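Side-chain contacts in D-mannose isomerase (PDB 5X32), which catalyses the reversible isomerization of D-mannose to D-fructose and, less efficiently, acts on D-lyxose: residues Lys257-Leu262 and Pro273-Leu278; His147-Lys152 and Lys200-Asn205. All coordinates share one frame; numbering follows the deposited sequence.

How the contacts relate
Both contacts belong to the (alpha/alpha)6-barrel of the N-acylglucosamine 2-epimerase family, a fold of successive helical hairpins, in this monomeric enzyme. Contact 2 comes first along the chain, tying strand 149-150 to helix 193-212, and both its segments precede contact 1, which joins helix 249-265 to helix 271-286. Their centres lie about 18 Å apart, yet helices 193-212 and 249-265 bring them into direct touch: Leu262 CD2 packs at 3.9 Å on Lys200 CG, and Leu262 also meets Ala203. A continuous run therefore passes from the edge strand of the five-stranded sheet through three helices. Contact 1 comes nearer the inferred active site, while contact 2 lies away from it.

Contact 1: residues Lys257-Leu262 and Pro273-Leu278; sequences KLLLML and PKAKYL
Leu259 and Leu260 meet Ala275 and Lys274 where two consecutive helices, 249-265 and 271-286, form an antiparallel hairpin of the (alpha/alpha)6-barrel. The short axes approach to 8.8 Å with their N-to-C directions 162° apart, and the nearest CA atoms across the interface belong to Leu259 and Ala275. The small alanine faces the other helix directly, and its CB is met by both leucines. Leu260 comes at this methyl with its branch point and both branches: CD2 lies 3.7 Å from Ala275 CB, CG is almost as near and CD1 slightly farther. Its CB leaves the backbone neither toward nor away from segment 273-278; with CG anti to the carbonyl carbon (chi1 -61°), the isopropyl end nevertheless swings closer to the alanine.

Leu259, by contrast, starts out facing the partner helix. Its CB stands 4.3 Å from Ala275 CB, and CD1 reaches between the alanine backbone and the neighbouring lysine, 3.8 Å from Ala275 N. This same methyl crosses the lysine chain at a slant, touching its first two methylenes. No hydrogen bond spans the interface; the contact is made by van der Waals packing. Outside the pair, Leu260 also packs on Leu323 and Leu324 of helix 311-328, and Leu259 on Cys207 of helix 193-212; the Leu259 side chain is about 11 Å from that of His251, by similarity a catalytic proton donor/acceptor. Lys274 directs its ammonium away to the carbonyl of Asn217, leaving its CG 3.8 Å from Leu259 CD1.

Contact 2: residues His147-Lys152 and Lys200-Asn205; sequences HFWENK and KLLAKN
Trp149 meets Leu201 and Leu202 where the outermost strand 149-150 of the five-stranded antiparallel sheet approaches helix 193-212 of the (alpha/alpha)6-barrel. At the start of segment 147-152, His147 stacks on Trp164, while Phe148 turns to Leu157 and helix 112-127; neither touches segment 200-205.

Trp149 spans the gap. The closest CA pair, Trp149 with Leu202, is still 10.8 Å apart, and the indole bridges that distance. Placing CG anti to the backbone N (chi1 180°) extends the ring until the rim of its six-membered ring reaches the helix. Both leucines meet that rim near the ring plane, rather than over a face. Leu201 crosses the tryptophan at about a right angle, its CD2 3.9 Å from Trp149 CH2 and little farther from CZ2; Leu202 comes in at a slant, its CD2 4.0 Å from Trp149 CZ3. The indole also makes a cation-pi contact with Arg198.

Glu150 points elsewhere, forming a salt bridge with Arg171. Asn151 then helps hold the indole's rotation from within its own segment: its backbone N lies 3.7 Å above one ring face, offset toward the rim, and its side-chain carbonyl accepts the indole N-H. That bond, Trp149 NE1 to Asn151 OD1, is 3.1 Å long with an N-H...O angle of 159°, the oxygen lying close to the ring plane.

Contact 1: residues Lys257-Leu262 and Pro273-Leu278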
# COMPACT_ATOMS: atom_id res chain seq x y z
N LYS A 257 -4.64 10.22 2.96
CA LYS A 257 -3.99 10.37 1.66
C LYS A 257 -4.95 10.04 0.52
O LYS A 257 -5.05 10.80 -0.45
CB LYS A 257 -2.75 9.48 1.56
CG LYS A 257 -2.17 9.45 0.15
CD LYS A 257 -0.90 8.65 0.10
CE LYS A 257 -1.15 7.26 0.63
NZ LYS A 257 -1.48 6.26 -0.41
N LEU A 258 -5.61 8.90 0.61
CA LEU A 258 -6.55 8.50 -0.43
C LEU A 258 -7.65 9.57 -0.63
O LEU A 258 -7.96 9.95 -1.75
CB LEU A 258 -7.14 7.12 -0.11
CG LEU A 258 -6.05 6.03 -0.19
CD1 LEU A 258 -6.53 4.69 0.35
CD2 LEU A 258 -5.52 5.84 -1.63
N LEU A 259 -8.21 10.08 0.46
CA LEU A 259 -9.23 11.14 0.37
C LEU A 259 -8.70 12.37 -0.35
O LEU A 259 -9.42 12.95 -1.15
CB LEU A 259 -9.71 11.56 1.75
CG LEU A 259 -10.38 10.44 2.54
CD1 LEU A 259 -10.93 10.93 3.89
CD2 LEU A 259 -11.42 9.69 1.72
N LEU A 260 -7.47 12.77 -0.08
CA LEU A 260 -6.98 13.99 -0.73
C LEU A 260 -6.71 13.72 -2.22
O LEU A 260 -6.95 14.56 -3.09
CB LEU A 260 -5.74 14.52 0.00
CG LEU A 260 -6.08 14.86 1.46
CD1 LEU A 260 -4.91 15.37 2.25
CD2 LEU A 260 -7.20 15.87 1.52
N MET A 261 -6.24 12.51 -2.50
CA MET A 261 -6.02 12.10 -3.87
C MET A 261 -7.36 12.08 -4.67
O MET A 261 -7.42 12.49 -5.82
CB MET A 261 -5.34 10.75 -3.88
CG MET A 261 -3.87 10.78 -3.49
SD MET A 261 -3.16 9.12 -3.51
CE MET A 261 -3.30 8.69 -5.25
N LEU A 262 -8.43 11.62 -4.03
CA LEU A 262 -9.75 11.63 -4.63
C LEU A 262 -10.26 13.06 -4.75
O LEU A 262 -10.93 13.41 -5.71
CB LEU A 262 -10.70 10.80 -3.78
CG LEU A 262 -10.62 9.31 -4.03
CD1 LEU A 262 -11.58 8.61 -3.10
CD2 LEU A 262 -10.91 8.97 -5.48
N PRO A 273 -11.94 17.90 5.32
CA PRO A 273 -12.11 17.83 6.77
C PRO A 273 -11.93 16.42 7.35
O PRO A 273 -11.44 16.27 8.47
CB PRO A 273 -13.54 18.32 6.99
CG PRO A 273 -13.80 19.19 5.84
CD PRO A 273 -13.06 18.62 4.68
N LYS A 274 -12.34 15.39 6.61
CA LYS A 274 -12.19 14.04 7.13
C LYS A 274 -10.70 13.63 7.15
O LYS A 274 -10.22 13.09 8.16
CB LYS A 274 -13.03 13.05 6.33
CG LYS A 274 -13.07 11.66 6.94
CD LYS A 274 -13.70 11.65 8.34
CE LYS A 274 -14.05 10.22 8.81
NZ LYS A 274 -14.48 10.07 10.24
N ALA A 275 -9.98 13.89 6.06
CA ALA A 275 -8.54 13.66 6.00
C ALA A 275 -7.84 14.37 7.17
O ALA A 275 -6.98 13.81 7.87
CB ALA A 275 -7.96 14.13 4.65
N LYS A 276 -8.24 15.62 7.37
CA LYS A 276 -7.67 16.46 8.39
C LYS A 276 -7.93 15.82 9.76
O LYS A 276 -7.03 15.68 10.59
CB LYS A 276 -8.28 17.86 8.29
CG LYS A 276 -7.35 18.93 8.74
CD LYS A 276 -7.97 20.32 8.96
CE LYS A 276 -8.42 21.03 7.69
NZ LYS A 276 -8.58 22.50 8.03
N TYR A 277 -9.15 15.33 9.94
CA TYR A 277 -9.57 14.76 11.22
C TYR A 277 -8.82 13.46 11.57
O TYR A 277 -8.21 13.35 12.65
CB TYR A 277 -11.08 14.51 11.20
CG TYR A 277 -11.62 13.84 12.44
CD1 TYR A 277 -11.91 12.47 12.46
CD2 TYR A 277 -11.84 14.57 13.60
CE1 TYR A 277 -12.41 11.86 13.61
CE2 TYR A 277 -12.35 13.98 14.74
CZ TYR A 277 -12.63 12.63 14.74
OH TYR A 277 -13.12 12.07 15.91
N LEU A 278 -8.86 12.50 10.63
CA LEU A 278 -8.17 11.22 10.76
C LEU A 278 -6.69 11.42 11.00
O LEU A 278 -6.13 10.81 11.91
CB LEU A 278 -8.38 10.35 9.52
CG LEU A 278 -9.80 9.82 9.36
CD1 LEU A 278 -9.95 9.09 8.04
CD2 LEU A 278 -10.13 8.89 10.52

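Contact 2: residues His147-Lys152 and Lys200-Asn205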
# COMPACT_ATOMS: atom_id res chain seq x y z
N HIS A 147 -17.73 -11.89 -7.93
CA HIS A 147 -17.53 -12.74 -6.77
C HIS A 147 -17.37 -12.00 -5.43
O HIS A 147 -17.67 -12.56 -4.39
CB HIS A 147 -16.32 -13.65 -7.00
CG HIS A 147 -16.53 -14.71 -8.04
ND1 HIS A 147 -15.93 -14.67 -9.28
CD2 HIS A 147 -17.22 -15.87 -8.00
CE1 HIS A 147 -16.27 -15.74 -9.97
NE2 HIS A 147 -17.06 -16.49 -9.21
N PHE A 148 -16.90 -10.75 -5.46
CA PHE A 148 -16.57 -10.06 -4.20
C PHE A 148 -17.47 -8.87 -3.92
O PHE A 148 -17.69 -8.51 -2.77
CB PHE A 148 -15.11 -9.61 -4.18
CG PHE A 148 -14.14 -10.73 -4.12
CD1 PHE A 148 -13.64 -11.16 -2.90
CD2 PHE A 148 -13.75 -11.39 -5.28
CE1 PHE A 148 -12.75 -12.23 -2.84
CE2 PHE A 148 -12.87 -12.46 -5.23
CZ PHE A 148 -12.36 -12.88 -4.02
N TRP A 149 -17.96 -8.25 -4.99
CA TRP A 149 -18.74 -7.03 -4.83
C TRP A 149 -20.02 -7.30 -4.05
O TRP A 149 -20.75 -8.23 -4.36
CB TRP A 149 -19.06 -6.41 -6.18
CG TRP A 149 -19.86 -5.16 -6.04
CD1 TRP A 149 -21.06 -4.90 -6.61
CD2 TRP A 149 -19.52 -4.00 -5.27
NE1 TRP A 149 -21.50 -3.65 -6.26
CE2 TRP A 149 -20.58 -3.07 -5.43
CE3 TRP A 149 -18.43 -3.64 -4.46
CZ2 TRP A 149 -20.58 -1.82 -4.81
CZ3 TRP A 149 -18.44 -2.39 -3.84
CH2 TRP A 149 -19.50 -1.50 -4.03
N GLU A 150 -20.25 -6.52 -3.02
CA GLU A 150 -21.43 -6.72 -2.20
C GLU A 150 -22.29 -5.47 -2.27
O GLU A 150 -22.25 -4.61 -1.38
CB GLU A 150 -21.04 -7.04 -0.76
CG GLU A 150 -20.79 -8.50 -0.52
CD GLU A 150 -20.64 -8.82 0.96
OE1 GLU A 150 -19.78 -8.20 1.63
OE2 GLU A 150 -21.37 -9.71 1.46
N ASN A 151 -23.07 -5.37 -3.34
CA ASN A 151 -23.82 -4.17 -3.68
C ASN A 151 -24.68 -3.58 -2.58
O ASN A 151 -24.85 -2.37 -2.52
CB ASN A 151 -24.68 -4.44 -4.91
CG ASN A 151 -25.12 -3.15 -5.59
OD1 ASN A 151 -24.46 -2.66 -6.51
ND2 ASN A 151 -26.24 -2.59 -5.13
N LYS A 152 -25.21 -4.42 -1.69
CA LYS A 152 -26.14 -3.90 -0.69
C LYS A 152 -25.40 -3.17 0.44
O LYS A 152 -26.01 -2.40 1.21
CB LYS A 152 -26.98 -5.05 -0.13
CG LYS A 152 -27.24 -5.01 1.38
CD LYS A 152 -27.77 -6.32 1.94
CE LYS A 152 -28.06 -6.22 3.44
NZ LYS A 152 -27.80 -7.53 4.09
N LYS A 200 -14.62 6.21 -5.30
CA LYS A 200 -15.27 7.18 -4.42
C LYS A 200 -16.35 6.56 -3.54
O LYS A 200 -16.55 7.00 -2.39
CB LYS A 200 -15.83 8.33 -5.24
CG LYS A 200 -14.80 8.95 -6.16
CD LYS A 200 -15.36 10.14 -6.90
CE LYS A 200 -16.25 10.94 -5.98
NZ LYS A 200 -16.39 12.34 -6.41
N LEU A 201 -17.03 5.54 -4.06
CA LEU A 201 -18.04 4.83 -3.27
C LEU A 201 -17.41 4.09 -2.08
O LEU A 201 -17.94 4.10 -0.96
CB LEU A 201 -18.82 3.86 -4.15
CG LEU A 201 -19.92 3.03 -3.46
CD1 LEU A 201 -20.85 3.89 -2.64
CD2 LEU A 201 -20.69 2.18 -4.47
N LEU A 202 -16.28 3.43 -2.35
CA LEU A 202 -15.53 2.72 -1.32
C LEU A 202 -15.04 3.71 -0.26
O LEU A 202 -15.16 3.48 0.95
CB LEU A 202 -14.36 1.96 -1.94
CG LEU A 202 -14.79 0.82 -2.86
CD1 LEU A 202 -13.61 0.18 -3.57
CD2 LEU A 202 -15.56 -0.21 -2.05
N ALA A 203 -14.48 4.82 -0.75
CA ALA A 203 -14.02 5.89 0.12
C ALA A 203 -15.14 6.33 1.04
O ALA A 203 -14.94 6.36 2.26
CB ALA A 203 -13.51 7.08 -0.69
N LYS A 204 -16.31 6.62 0.48
CA LYS A 204 -17.45 7.07 1.28
C LYS A 204 -17.85 6.02 2.31
O LYS A 204 -18.11 6.34 3.48
CB LYS A 204 -18.66 7.40 0.40
CG LYS A 204 -19.90 7.81 1.22
CD LYS A 204 -20.74 8.87 0.54
CE LYS A 204 -20.23 10.26 0.87
NZ LYS A 204 -20.70 11.33 -0.04
N ASN A 205 -17.97 4.77 1.85
CA ASN A 205 -18.45 3.69 2.70
C ASN A 205 -17.55 3.32 3.86
O ASN A 205 -18.04 2.92 4.93
CB ASN A 205 -18.72 2.47 1.85
CG ASN A 205 -20.06 2.56 1.20
OD1 ASN A 205 -21.01 2.99 1.86
ND2 ASN A 205 -20.17 2.19 -0.07